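Glycoside hydrolase, GH17 family (Formosa sp. Hel1_33_131, PDB 6FCG) is an endo-acting laminarinase that probably cleaves internal beta-1,3-glucosidic bonds of laminarin, the storage glucan of microalgae. Local coordinates at residues A[330-333]-A[334-338]; A[272-275]-A[276-279]; A[408-411]-A[412-416]; A[55-59]-A[60-64]; A[280-283]-A[284-288]. All coordinates share one frame; numbering follows the deposited sequence.

How the contacts relate
All five contacts are local, so none nests in or crosses another; they follow in series. Contact 4 comes first and folds the loop between strand 50-53 and helix 68-80 back on itself. Contact 2 and contact 5 are consecutive turns of the long helix 266-294, and both touch the second subunit. Contact 1 follows on helix 326-342, the next helix, which packs against contact 2: Ile331 CG2 lies 3.4 Å from Met274 CB. Contact 3, on the short helix 410-416, comes last. Its nearest atoms are about 7 Å from contact 1, and it faces the third subunit. Contact 4 lies on the other side of the chain's centre from contacts 2 and 5.

Contact 1 of 5, residues A[330-333]-A[334-338]; sequences AIFY and NHIRE
Ala330 O to Asn334 N and Ile331 O to His335 N begin a run of four i to i+4 backbone hydrogen bonds. Phe332 O to Ile336 N and Tyr333 O to Arg337 N continue it. The nine residues are thus unbroken alpha helix. The side chains pair with the same spacing. Ile336 CG1 lies over one face of the Phe332 ring, 3.7 Å from its centroid, as a CH-pi contact. Its approach is 17° off the ring normal and shifted toward the rim on the CZ side. Tyr333 and Arg337 meet twice. Arg337 CG sits over a face of the Tyr333 ring, 4.1 Å from the centroid. The arginine chain then bends at its second torsion (chi2 -62°), which brings the guanidinium round to the phenol oxygen. Arg337 NH1 donates to Tyr333 OH at 2.9 Å, with the oxygen in the guanidinium plane. Arg337 NE adds a weak bond to the same oxygen. The guanidinium and ring planes stand nearly perpendicular, at 83°. On another side of the helix Ile331 and His335 lie side by side, with Ile331 CG2 3.8 Å from His335 CD2. Arg337 NH2 reaches on to Ala51 O, so helix 326-342 is tied to strand 50-53 of the barrel. Tyr333 meets Tyr349 edge-to-face, and His335 rests on Lys278 of helix 266-294.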
loop_
_atom_site.group_PDB
_atom_site.type_symbol
_atom_site.label_atom_id
_atom_site.label_comp_id
_atom_site.label_asym_id
_atom_site.label_seq_id
_atom_site.Cartn_x
_atom_site.Cartn_y
_atom_site.Cartn_z
ATOM N N ALA A 330 10.333 -0.430 31.057
ATOM C CA ALA A 330 10.557 -0.874 32.424
ATOM C C ALA A 330 10.979 -2.345 32.493
ATOM O O ALA A 330 11.923 -2.697 33.207
ATOM C CB ALA A 330 9.317 -0.641 33.267
ATOM N N ILE A 331 10.290 -3.201 31.750
ATOM C CA ILE A 331 10.664 -4.607 31.712
ATOM C C ILE A 331 12.112 -4.786 31.219
ATOM O O ILE A 331 12.895 -5.528 31.817
ATOM C CB ILE A 331 9.695 -5.429 30.852
ATOM C CG1 ILE A 331 8.336 -5.502 31.544
ATOM C CG2 ILE A 331 10.239 -6.847 30.635
ATOM C CD1 ILE A 331 7.215 -5.965 30.637
ATOM N N PHE A 332 12.474 -4.078 30.160
ATOM C CA PHE A 332 13.819 -4.177 29.617
ATOM C C PHE A 332 14.861 -3.671 30.614
ATOM O O PHE A 332 15.853 -4.360 30.856
ATOM C CB PHE A 332 13.931 -3.431 28.281
ATOM C CG PHE A 332 15.245 -3.642 27.580
ATOM C CD1 PHE A 332 15.531 -4.861 26.986
ATOM C CD2 PHE A 332 16.193 -2.629 27.518
ATOM C CE1 PHE A 332 16.737 -5.071 26.338
ATOM C CE2 PHE A 332 17.393 -2.826 26.860
ATOM C CZ PHE A 332 17.669 -4.050 26.273
ATOM N N TYR A 333 14.618 -2.486 31.178
ATOM C CA TYR A 333 15.520 -1.880 32.151
ATOM C C TYR A 333 15.830 -2.844 33.308
ATOM O O TYR A 333 16.997 -3.048 33.649
ATOM C CB TYR A 333 14.925 -0.588 32.728
ATOM C CG TYR A 333 15.799 0.073 33.757
ATOM C CD1 TYR A 333 16.935 0.776 33.383
ATOM C CD2 TYR A 333 15.470 0.015 35.106
ATOM C CE1 TYR A 333 17.733 1.406 34.330
ATOM C CE2 TYR A 333 16.255 0.639 36.068
ATOM C CZ TYR A 333 17.389 1.329 35.683
ATOM O OH TYR A 333 18.132 1.911 36.681
ATOM N N ASN A 334 14.783 -3.438 33.884
ATOM C CA ASN A 334 14.925 -4.376 35.005
ATOM C C ASN A 334 15.611 -5.676 34.635
ATOM O O ASN A 334 16.436 -6.170 35.414
ATOM C CB ASN A 334 13.572 -4.673 35.658
ATOM C CG ASN A 334 12.976 -3.451 36.324
ATOM O OD1 ASN A 334 13.682 -2.604 36.882
ATOM N ND2 ASN A 334 11.681 -3.353 36.280
ATOM N N HIS A 335 15.318 -6.208 33.449
ATOM C CA HIS A 335 16.030 -7.400 32.968
ATOM C C HIS A 335 17.518 -7.125 32.799
ATOM O O HIS A 335 18.348 -7.979 33.120
ATOM C CB HIS A 335 15.479 -7.924 31.635
ATOM C CG HIS A 335 14.264 -8.798 31.739
ATOM N ND1 HIS A 335 13.958 -9.577 32.840
ATOM C CD2 HIS A 335 13.300 -9.059 30.827
ATOM C CE1 HIS A 335 12.838 -10.245 32.613
ATOM N NE2 HIS A 335 12.420 -9.950 31.399
ATOM N N ILE A 336 17.854 -5.940 32.268
ATOM C CA ILE A 336 19.259 -5.575 31.988
ATOM C C ILE A 336 19.989 -5.385 33.319
ATOM O O ILE A 336 21.129 -5.796 33.448
ATOM C CB ILE A 336 19.363 -4.331 31.058
ATOM C CG1 ILE A 336 18.877 -4.667 29.648
ATOM C CG2 ILE A 336 20.783 -3.788 30.985
ATOM C CD1 ILE A 336 19.684 -5.710 28.885
ATOM N N ARG A 337 19.314 -4.772 34.300
ATOM C CA ARG A 337 19.868 -4.610 35.631
ATOM C C ARG A 337 20.138 -5.961 36.286
ATOM O O ARG A 337 21.251 -6.186 36.795
ATOM C CB ARG A 337 18.972 -3.726 36.505
ATOM C CG ARG A 337 19.001 -2.237 36.154
ATOM C CD ARG A 337 20.368 -1.582 36.326
ATOM N NE ARG A 337 20.227 -0.133 36.172
ATOM C CZ ARG A 337 21.195 0.723 35.825
ATOM N NH1 ARG A 337 20.888 2.008 35.765
ATOM N NH2 ARG A 337 22.449 0.359 35.590
ATOM N N GLU A 338 19.153 -6.862 36.268
ATOM C CA GLU A 338 19.344 -8.227 36.839
ATOM C C GLU A 338 20.490 -8.991 36.171
ATOM O O GLU A 338 21.375 -9.495 36.845
ATOM C CB GLU A 338 18.069 -9.065 36.765
ATOM C CG GLU A 338 17.106 -8.823 37.921
ATOM C CD GLU A 338 15.684 -9.262 37.601
ATOM O OE1 GLU A 338 15.512 -10.408 37.104
ATOM O OE2 GLU A 338 14.740 -8.456 37.827
#

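Contact 2 of 5, residues A[272-275]-A[276-279]; sequences IAMN and RAKT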
loop_
_atom_site.group_PDB
_atom_site.type_symbol
_atom_site.label_atom_id
_atom_site.label_comp_id
_atom_site.label_asym_id
_atom_site.label_seq_id
_atom_site.Cartn_x
_atom_site.Cartn_y
_atom_site.Cartn_z
ATOM N N ILE A 272 7.289 -12.938 27.995
ATOM C CA ILE A 272 8.041 -13.913 27.187
ATOM C C ILE A 272 8.773 -13.214 26.066
ATOM O O ILE A 272 9.924 -13.532 25.780
ATOM C CB ILE A 272 7.096 -15.007 26.596
ATOM C CG1 ILE A 272 6.711 -15.985 27.687
ATOM C CG2 ILE A 272 7.728 -15.792 25.448
ATOM C CD1 ILE A 272 5.428 -16.728 27.394
ATOM N N ALA A 273 8.091 -12.281 25.408
ATOM C CA ALA A 273 8.683 -11.575 24.283
ATOM C C ALA A 273 9.845 -10.690 24.747
ATOM O O ALA A 273 10.907 -10.684 24.114
ATOM C CB ALA A 273 7.638 -10.738 23.572
ATOM N N MET A 274 9.624 -9.967 25.849
ATOM C CA MET A 274 10.647 -9.135 26.429
ATOM C C MET A 274 11.827 -9.938 26.980
ATOM O O MET A 274 12.971 -9.475 26.899
ATOM C CB MET A 274 10.078 -8.208 27.505
ATOM C CG MET A 274 9.207 -7.080 26.962
ATOM S SD MET A 274 9.907 -6.200 25.552
ATOM C CE MET A 274 11.286 -5.395 26.358
ATOM N N ASN A 275 11.578 -11.127 27.510
ATOM C CA ASN A 275 12.676 -11.999 27.876
ATOM C C ASN A 275 13.558 -12.378 26.689
ATOM O O ASN A 275 14.776 -12.446 26.809
ATOM C CB ASN A 275 12.194 -13.254 28.590
ATOM C CG ASN A 275 13.356 -14.031 29.185
ATOM O OD1 ASN A 275 13.824 -13.715 30.281
ATOM N ND2 ASN A 275 13.838 -15.042 28.466
ATOM N N ARG A 276 12.955 -12.618 25.533
ATOM C CA ARG A 276 13.746 -12.885 24.336
ATOM C C ARG A 276 14.659 -11.692 23.971
ATOM O O ARG A 276 15.769 -11.899 23.468
ATOM C CB ARG A 276 12.858 -13.292 23.142
ATOM C CG ARG A 276 12.542 -14.785 23.050
ATOM C CD ARG A 276 11.824 -15.118 21.735
ATOM N NE ARG A 276 10.467 -14.560 21.708
ATOM C CZ ARG A 276 9.358 -15.176 22.131
ATOM N NH1 ARG A 276 9.391 -16.414 22.609
ATOM N NH2 ARG A 276 8.184 -14.548 22.083
ATOM N N ALA A 277 14.169 -10.475 24.187
ATOM C CA ALA A 277 14.923 -9.266 23.928
ATOM C C ALA A 277 16.132 -9.164 24.838
ATOM O O ALA A 277 17.225 -8.760 24.407
ATOM C CB ALA A 277 14.027 -8.043 24.101
ATOM N N LYS A 278 15.934 -9.483 26.110
ATOM C CA LYS A 278 17.038 -9.526 27.065
ATOM C C LYS A 278 18.072 -10.561 26.636
ATOM O O LYS A 278 19.250 -10.283 26.558
ATOM C CB LYS A 278 16.520 -9.852 28.455
ATOM C CG LYS A 278 17.577 -10.205 29.486
ATOM C CD LYS A 278 17.147 -11.453 30.230
ATOM C CE LYS A 278 18.001 -11.623 31.471
ATOM N NZ LYS A 278 17.767 -12.910 32.179
ATOM N N THR A 279 17.617 -11.755 26.337
ATOM C CA THR A 279 18.505 -12.830 25.931
ATOM C C THR A 279 19.311 -12.517 24.688
ATOM O O THR A 279 20.474 -12.939 24.548
ATOM C CB THR A 279 17.587 -14.061 25.709
ATOM O OG1 THR A 279 17.424 -14.742 26.956
ATOM C CG2 THR A 279 18.109 -14.974 24.649
#
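Ile272 and Arg276 meet one turn apart on helix 266-294, a long outer helix of the TIM-barrel fold of this family. The backbone bonds are all of the alpha type. Arg276 N, Ala277 N, Lys278 N and Thr279 N donate in turn to the carbonyls of Ile272, Ala273, Met274 and Asn275. The last is the straightest, at 169°, with Thr279 N 3.0 Å from Asn275 O.

The van der Waals contacts centre on the arginine. Its chain bends at the third torsion (chi3 -69°), and this turns the guanidinium back along the helix toward Ile272. Ile272 CG2 then lies 3.3 Å from Arg276 NH1 and 3.6 Å from Arg276 NH2. The carbonyl oxygen of Ile272 stands over the centre of one guanidinium face, 4.0 Å above the plane. Ala273 CB is a looser neighbour, 4.1 Å from Arg276 NH2. On another side of the helix Met274 CE comes within 4.4 Å of Ala277 CB, and the methionine also packs on Trp255 and Trp308.

The hydrogen bonds and salt bridge of the Arg276 side chain are made outside the helix. Arg276 NH2 makes a salt bridge with Glu261 OE1 and a hydrogen bond to Gly256 O, while Arg276 NE bonds weakly to Phe254 O. Through them Arg276 ties the segment that precedes the helix, around residues 254 to 261, to the helix.

Asn275 and Thr279 pack on Asp131 of the second subunit. Within the helix Asn275 ND2 stands 3.9 Å from Thr279 OG1, and Asn275 OD1 lies 4.0 Å from Lys278 CD.

Contact 3 of 5, residues A[408-411]-A[412-416]; sequences GNKE and ALFLE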
loop_
_atom_site.group_PDB
_atom_site.type_symbol
_atom_site.label_atom_id
_atom_site.label_comp_id
_atom_site.label_asym_id
_atom_site.label_seq_id
_atom_site.Cartn_x
_atom_site.Cartn_y
_atom_site.Cartn_z
ATOM N N GLY A 408 0.258 8.021 37.626
ATOM C CA GLY A 408 0.444 6.752 38.296
ATOM C C GLY A 408 -0.651 5.754 38.061
ATOM O O GLY A 408 -0.806 4.812 38.849
ATOM N N ASN A 409 -1.403 5.948 36.972
ATOM C CA ASN A 409 -2.531 5.081 36.646
ATOM C C ASN A 409 -2.123 3.989 35.667
ATOM O O ASN A 409 -2.035 4.227 34.448
ATOM C CB ASN A 409 -3.693 5.888 36.081
ATOM C CG ASN A 409 -4.945 5.046 35.908
ATOM O OD1 ASN A 409 -4.921 3.822 36.049
ATOM N ND2 ASN A 409 -6.033 5.695 35.592
ATOM N N LYS A 410 -1.904 2.795 36.217
ATOM C CA LYS A 410 -1.430 1.659 35.447
ATOM C C LYS A 410 -2.421 1.274 34.327
ATOM O O LYS A 410 -2.013 0.939 33.207
ATOM C CB LYS A 410 -1.129 0.477 36.387
ATOM C CG LYS A 410 -0.469 -0.750 35.755
ATOM C CD LYS A 410 -0.342 -2.032 36.693
ATOM C CE LYS A 410 1.029 -2.264 37.315
ATOM N NZ LYS A 410 1.161 -3.616 37.946
ATOM N N GLU A 411 -3.716 1.375 34.608
ATOM C CA GLU A 411 -4.737 1.098 33.599
ATOM C C GLU A 411 -4.609 2.009 32.405
ATOM O O GLU A 411 -4.721 1.553 31.273
ATOM C CB GLU A 411 -6.154 1.223 34.179
ATOM C CG GLU A 411 -6.650 -0.042 34.870
ATOM C CD GLU A 411 -7.889 0.191 35.737
ATOM O OE1 GLU A 411 -8.636 1.172 35.502
ATOM O OE2 GLU A 411 -8.124 -0.633 36.649
ATOM N N ALA A 412 -4.364 3.287 32.646
ATOM C CA ALA A 412 -4.237 4.260 31.545
ATOM C C ALA A 412 -3.026 3.978 30.659
ATOM O O ALA A 412 -3.065 4.196 29.453
ATOM C CB ALA A 412 -4.159 5.671 32.073
ATOM N N LEU A 413 -1.964 3.466 31.267
ATOM C CA LEU A 413 -0.792 3.044 30.521
ATOM C C LEU A 413 -1.105 1.832 29.653
ATOM O O LEU A 413 -0.814 1.803 28.461
ATOM C CB LEU A 413 0.356 2.735 31.478
ATOM C CG LEU A 413 1.609 2.098 30.889
ATOM C CD1 LEU A 413 2.187 2.957 29.767
ATOM C CD2 LEU A 413 2.624 1.850 31.996
ATOM N N PHE A 414 -1.697 0.830 30.266
ATOM C CA PHE A 414 -1.977 -0.416 29.589
ATOM C C PHE A 414 -2.849 -0.250 28.359
ATOM O O PHE A 414 -2.649 -0.964 27.371
ATOM C CB PHE A 414 -2.565 -1.450 30.577
ATOM C CG PHE A 414 -1.527 -2.187 31.364
ATOM C CD1 PHE A 414 -0.262 -1.639 31.598
ATOM C CD2 PHE A 414 -1.806 -3.423 31.891
ATOM C CE1 PHE A 414 0.691 -2.335 32.329
ATOM C CE2 PHE A 414 -0.854 -4.111 32.629
ATOM C CZ PHE A 414 0.398 -3.564 32.851
ATOM N N LEU A 415 -3.795 0.684 28.393
ATOM C CA LEU A 415 -4.587 0.972 27.191
ATOM C C LEU A 415 -3.718 1.388 26.001
ATOM O O LEU A 415 -3.985 0.977 24.860
ATOM C CB LEU A 415 -5.662 2.020 27.470
ATOM C CG LEU A 415 -6.822 1.604 28.387
ATOM C CD1 LEU A 415 -7.745 2.792 28.650
ATOM C CD2 LEU A 415 -7.635 0.458 27.795
ATOM N N GLU A 416 -2.678 2.182 26.271
ATOM C CA GLU A 416 -1.779 2.650 25.225
ATOM C C GLU A 416 -0.788 1.574 24.781
ATOM O O GLU A 416 -0.330 1.633 23.654
ATOM C CB GLU A 416 -1.000 3.879 25.650
ATOM C CG GLU A 416 -1.840 5.048 26.128
ATOM C CD GLU A 416 -1.115 6.401 26.012
ATOM O OE1 GLU A 416 0.088 6.363 25.715
ATOM O OE2 GLU A 416 -1.694 7.496 26.221
#
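Lys410 lays its CG over one face of the Phe414 ring, 4.2 Å from the centroid and 21° off the normal. The two side chains run side by side and point the same way. CG of Lys410 is trans to its own backbone nitrogen (chi1 -173°), which carries the methylene toward CE1 and CZ of Phe414.

Asn409 is the N-cap of helix 410-416. Its OD1 accepts from two backbone nitrogens of the first turn, both weakly: Glu411 N at 3.1 Å and Ala412 N at 3.5 Å. Its CB also touches Ala412 CB, 4.0 Å away. An alanine here is likely to leave the amides of Glu411 and Ala412 without this side-chain acceptor and the start of the helix less firmly fixed.

From Asn409 O onward, backbone bonds to Leu413, Phe414 and Leu415 form the regular helix. Phe414 also meets the ring of Tyr327. Glu416 makes a salt bridge with Arg269 of the third subunit, and Phe414 packs on Leu415 of that subunit. The chemistry is therefore divided: a weak polar cap starts the helix, and an aliphatic-aromatic overlap follows along its side, next to the subunit interface.

Contact 4 of 5, residues A[55-59]-A[60-64]; sequences GGYRK and KSRDF
The ring of Tyr57 and the aliphatic chain of Arg62 meet across a loop of the TIM-barrel fold that leaves strand 50-53 and leads to helix 68-80. An ST turn shapes its second half. Ser61 makes the turn: its OG accepts from Asp63 N at 3.2 Å, and its carbonyl oxygen accepts from Phe64 N.

Arg62 carries the main contact. Its CG lies trans to its carbonyl carbon (chi1 -66°) and is the atom placed over the centre of the Tyr57 ring, 3.7 Å from the centroid and only 10° off the normal, as a CH-pi contact. Arg62 CB comes within 3.5 Å of Tyr57 CE1. The guanidinium does not lie flat on the ring; the two planes are 60° apart. It goes on to the fourth subunit, where Arg62 NH1 meets the terminal carboxylate of His430 in a salt bridge. Tyr57 is held further by Gln65, hydrogen-bonded to its OH, by stacking on His95 and by an edge-to-face contact with Trp357.

Phe64 makes two contacts. Its carbonyl oxygen lies at the edge of the Tyr57 ring, 3.8 Å from Tyr57 CD1. Its side chain crosses the stem of Lys59, with Phe64 CB 3.9 Å from Lys59 CG.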
loop_
_atom_site.group_PDB
_atom_site.type_symbol
_atom_site.label_atom_id
_atom_site.label_comp_id
_atom_site.label_asym_id
_atom_site.label_seq_id
_atom_site.Cartn_x
_atom_site.Cartn_y
_atom_site.Cartn_z
ATOM N N GLY A 55 22.839 12.882 29.623
ATOM C CA GLY A 55 22.882 14.200 29.048
ATOM C C GLY A 55 21.826 15.029 29.745
ATOM O O GLY A 55 20.737 14.531 30.082
ATOM N N GLY A 56 22.097 16.323 29.879
ATOM C CA GLY A 56 21.296 17.259 30.670
ATOM C C GLY A 56 20.642 18.358 29.853
ATOM O O GLY A 56 20.043 19.270 30.405
ATOM N N TYR A 57 20.773 18.268 28.543
ATOM C CA TYR A 57 20.166 19.208 27.618
ATOM C C TYR A 57 18.665 19.100 27.730
ATOM O O TYR A 57 18.126 17.990 27.827
ATOM C CB TYR A 57 20.576 18.883 26.188
ATOM C CG TYR A 57 22.039 19.084 25.868
ATOM C CD1 TYR A 57 22.546 20.345 25.563
ATOM C CD2 TYR A 57 22.923 18.011 25.850
ATOM C CE1 TYR A 57 23.894 20.522 25.239
ATOM C CE2 TYR A 57 24.261 18.185 25.545
ATOM C CZ TYR A 57 24.741 19.435 25.246
ATOM O OH TYR A 57 26.045 19.597 24.894
ATOM N N ARG A 58 18.013 20.260 27.754
ATOM C CA ARG A 58 16.544 20.381 27.963
ATOM C C ARG A 58 15.774 20.928 26.774
ATOM O O ARG A 58 14.564 20.923 26.798
ATOM C CB ARG A 58 16.252 21.243 29.202
ATOM C CG ARG A 58 16.538 20.535 30.518
ATOM C CD ARG A 58 16.924 21.509 31.600
ATOM N NE ARG A 58 17.466 20.814 32.778
ATOM C CZ ARG A 58 17.127 21.002 34.049
ATOM N NH1 ARG A 58 17.782 20.277 34.942
ATOM N NH2 ARG A 58 16.199 21.864 34.443
ATOM N N LYS A 59 16.479 21.350 25.722
ATOM C CA LYS A 59 15.863 21.973 24.552
ATOM C C LYS A 59 16.251 21.217 23.291
ATOM O O LYS A 59 17.068 20.300 23.328
ATOM C CB LYS A 59 16.316 23.424 24.422
ATOM C CG LYS A 59 16.163 24.287 25.671
ATOM C CD LYS A 59 14.849 25.040 25.713
ATOM C CE LYS A 59 14.827 25.951 26.923
ATOM N NZ LYS A 59 13.463 26.506 27.132
ATOM N N LYS A 60 15.670 21.638 22.170
ATOM C CA LYS A 60 15.817 20.948 20.891
ATOM C C LYS A 60 17.146 21.213 20.161
ATOM O O LYS A 60 17.332 20.757 19.033
ATOM C CB LYS A 60 14.648 21.309 19.979
ATOM C CG LYS A 60 13.268 20.941 20.513
ATOM C CD LYS A 60 12.195 21.465 19.549
ATOM C CE LYS A 60 10.783 21.390 20.115
ATOM N NZ LYS A 60 10.174 20.065 19.815
ATOM N N SER A 61 18.047 21.960 20.785
ATOM C CA SER A 61 19.383 22.171 20.259
ATOM C C SER A 61 20.391 22.201 21.412
ATOM O O SER A 61 20.100 22.688 22.519
ATOM C CB SER A 61 19.469 23.491 19.485
ATOM O OG SER A 61 20.795 23.711 19.008
ATOM N N ARG A 62 21.557 21.634 21.141
ATOM C CA ARG A 62 22.646 21.644 22.088
ATOM C C ARG A 62 23.321 23.016 22.194
ATOM O O ARG A 62 24.138 23.232 23.078
ATOM C CB ARG A 62 23.655 20.546 21.737
ATOM C CG ARG A 62 23.107 19.126 21.887
ATOM C CD ARG A 62 24.202 18.101 21.596
ATOM N NE ARG A 62 24.740 18.292 20.236
ATOM C CZ ARG A 62 25.917 17.864 19.796
ATOM N NH1 ARG A 62 26.760 17.178 20.570
ATOM N NH2 ARG A 62 26.249 18.109 18.549
ATOM N N ASP A 63 22.978 23.928 21.289
ATOM C CA ASP A 63 23.325 25.343 21.431
ATOM C C ASP A 63 22.820 25.924 22.754
ATOM O O ASP A 63 23.452 26.788 23.311
ATOM C CB ASP A 63 22.763 26.147 20.249
ATOM C CG ASP A 63 23.422 25.778 18.890
ATOM O OD1 ASP A 63 24.435 25.045 18.842
ATOM O OD2 ASP A 63 22.917 26.222 17.850
ATOM N N PHE A 64 21.687 25.429 23.245
ATOM C CA PHE A 64 21.166 25.769 24.556
ATOM C C PHE A 64 21.783 24.844 25.616
ATOM O O PHE A 64 21.204 23.820 26.020
ATOM C CB PHE A 64 19.615 25.698 24.565
ATOM C CG PHE A 64 18.935 26.629 23.559
ATOM C CD1 PHE A 64 18.870 28.004 23.786
ATOM C CD2 PHE A 64 18.334 26.108 22.388
ATOM C CE1 PHE A 64 18.237 28.841 22.877
ATOM C CE2 PHE A 64 17.704 26.939 21.475
ATOM C CZ PHE A 64 17.650 28.308 21.725
#

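Contact 5 of 5, residues A[280-283]-A[284-288]; sequences YAVS and QSDSV
Gln284 reaches back one turn of helix 266-294 to Tyr280. Its CB lies 3.7 Å from Ala281 O. CG comes next, 3.5 Å from Tyr280 O, the carbonyl that also accepts the backbone N-H of Gln284. CG is trans to the carbonyl carbon of Gln284 (chi1 -66°) and the chain stays extended beyond it, which carries the amide across to the tyrosine ring, at an oblique approach. There Gln284 CD is 3.8 Å from Tyr280 CE2. At the tip the two branches part. NE2 stays by the ring, 3.5 Å from Tyr280 CE2, with the amide and ring planes 42° apart. OE1 accepts a hydrogen bond from Thr242 OG1. A leucine in its place would probably leave Thr242 without this acceptor and the Tyr280 ring without its amide neighbour.

Tyr280 OH has hydrogen bonds with Asp247 and Asn251, and its ring stacks on Phe254.

The remaining turn is backbone-led. Ser285 N, Asp286 N and Ser287 N donate to the carbonyls of Ala281, Val282 and Ser283. Val282 and Asp286 lie side by side, with Val282 CG1 3.7 Å from Asp286 OD2. Ser283 OG is hydrogen-bonded to Leu134 O of the second subunit, and Ser287 OG to Gly218 O of its own chain.

Within these two turns the side chains meet by van der Waals contact. The polar ends of Tyr280, Ser283, Gln284 and Ser287 bond to residues outside these turns, so these bonds fasten the helix to its own chain and, through Ser283, to the second subunit.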
loop_
_atom_site.group_PDB
_atom_site.type_symbol
_atom_site.label_atom_id
_atom_site.label_comp_id
_atom_site.label_asym_id
_atom_site.label_seq_id
_atom_site.Cartn_x
_atom_site.Cartn_y
_atom_site.Cartn_z
ATOM N N TYR A 280 18.675 -11.808 23.766
ATOM C CA TYR A 280 19.334 -11.376 22.549
ATOM C C TYR A 280 20.543 -10.493 22.862
ATOM O O TYR A 280 21.597 -10.651 22.273
ATOM C CB TYR A 280 18.314 -10.617 21.716
ATOM C CG TYR A 280 18.746 -10.231 20.347
ATOM C CD1 TYR A 280 18.655 -11.141 19.291
ATOM C CD2 TYR A 280 19.198 -8.954 20.093
ATOM C CE1 TYR A 280 19.037 -10.781 18.013
ATOM C CE2 TYR A 280 19.586 -8.574 18.818
ATOM C CZ TYR A 280 19.502 -9.481 17.775
ATOM O OH TYR A 280 19.900 -9.089 16.512
ATOM N N ALA A 281 20.363 -9.542 23.774
ATOM C CA ALA A 281 21.455 -8.661 24.229
ATOM C C ALA A 281 22.567 -9.446 24.903
ATOM O O ALA A 281 23.747 -9.184 24.665
ATOM C CB ALA A 281 20.934 -7.571 25.181
ATOM N N VAL A 282 22.175 -10.407 25.720
ATOM C CA VAL A 282 23.137 -11.231 26.399
ATOM C C VAL A 282 23.998 -11.981 25.356
ATOM O O VAL A 282 25.216 -12.065 25.498
ATOM C CB VAL A 282 22.477 -12.238 27.385
ATOM C CG1 VAL A 282 23.538 -13.095 28.062
ATOM C CG2 VAL A 282 21.652 -11.526 28.445
ATOM N N SER A 283 23.356 -12.511 24.320
ATOM C CA SER A 283 24.062 -13.238 23.245
ATOM C C SER A 283 25.079 -12.390 22.525
ATOM O O SER A 283 26.169 -12.887 22.198
ATOM C CB SER A 283 23.090 -13.780 22.186
ATOM O OG SER A 283 22.573 -15.019 22.586
ATOM N N GLN A 284 24.704 -11.136 22.249
ATOM C CA GLN A 284 25.613 -10.202 21.582
ATOM C C GLN A 284 26.816 -9.857 22.454
ATOM O O GLN A 284 27.948 -9.829 21.969
ATOM C CB GLN A 284 24.880 -8.942 21.116
ATOM C CG GLN A 284 23.869 -9.260 20.035
ATOM C CD GLN A 284 23.344 -8.055 19.296
ATOM O OE1 GLN A 284 23.265 -6.922 19.813
ATOM N NE2 GLN A 284 22.992 -8.286 18.037
ATOM N N SER A 285 26.572 -9.603 23.740
ATOM C CA SER A 285 27.673 -9.389 24.686
ATOM C C SER A 285 28.588 -10.629 24.762
ATOM O O SER A 285 29.807 -10.497 24.687
ATOM C CB SER A 285 27.120 -9.028 26.066
ATOM O OG SER A 285 28.165 -8.902 27.015
ATOM N N ASP A 286 27.983 -11.805 24.884
ATOM C CA ASP A 286 28.738 -13.063 24.997
ATOM C C ASP A 286 29.576 -13.368 23.744
ATOM O O ASP A 286 30.669 -13.940 23.836
ATOM C CB ASP A 286 27.802 -14.263 25.318
ATOM C CG ASP A 286 27.331 -14.277 26.764
ATOM O OD1 ASP A 286 27.791 -13.433 27.577
ATOM O OD2 ASP A 286 26.465 -15.103 27.105
ATOM N N SER A 287 29.048 -12.983 22.573
ATOM C CA SER A 287 29.753 -13.101 21.300
ATOM C C SER A 287 31.063 -12.310 21.294
ATOM O O SER A 287 32.062 -12.779 20.770
ATOM C CB SER A 287 28.844 -12.632 20.175
ATOM O OG SER A 287 29.389 -13.005 18.942
ATOM N N VAL A 288 31.071 -11.152 21.944
ATOM C CA VAL A 288 32.307 -10.382 22.162
ATOM C C VAL A 288 33.279 -11.124 23.106
ATOM O O VAL A 288 34.483 -11.215 22.828
ATOM C CB VAL A 288 32.043 -8.947 22.700
ATOM C CG1 VAL A 288 33.354 -8.159 22.853
ATOM C CG2 VAL A 288 31.109 -8.164 21.769
#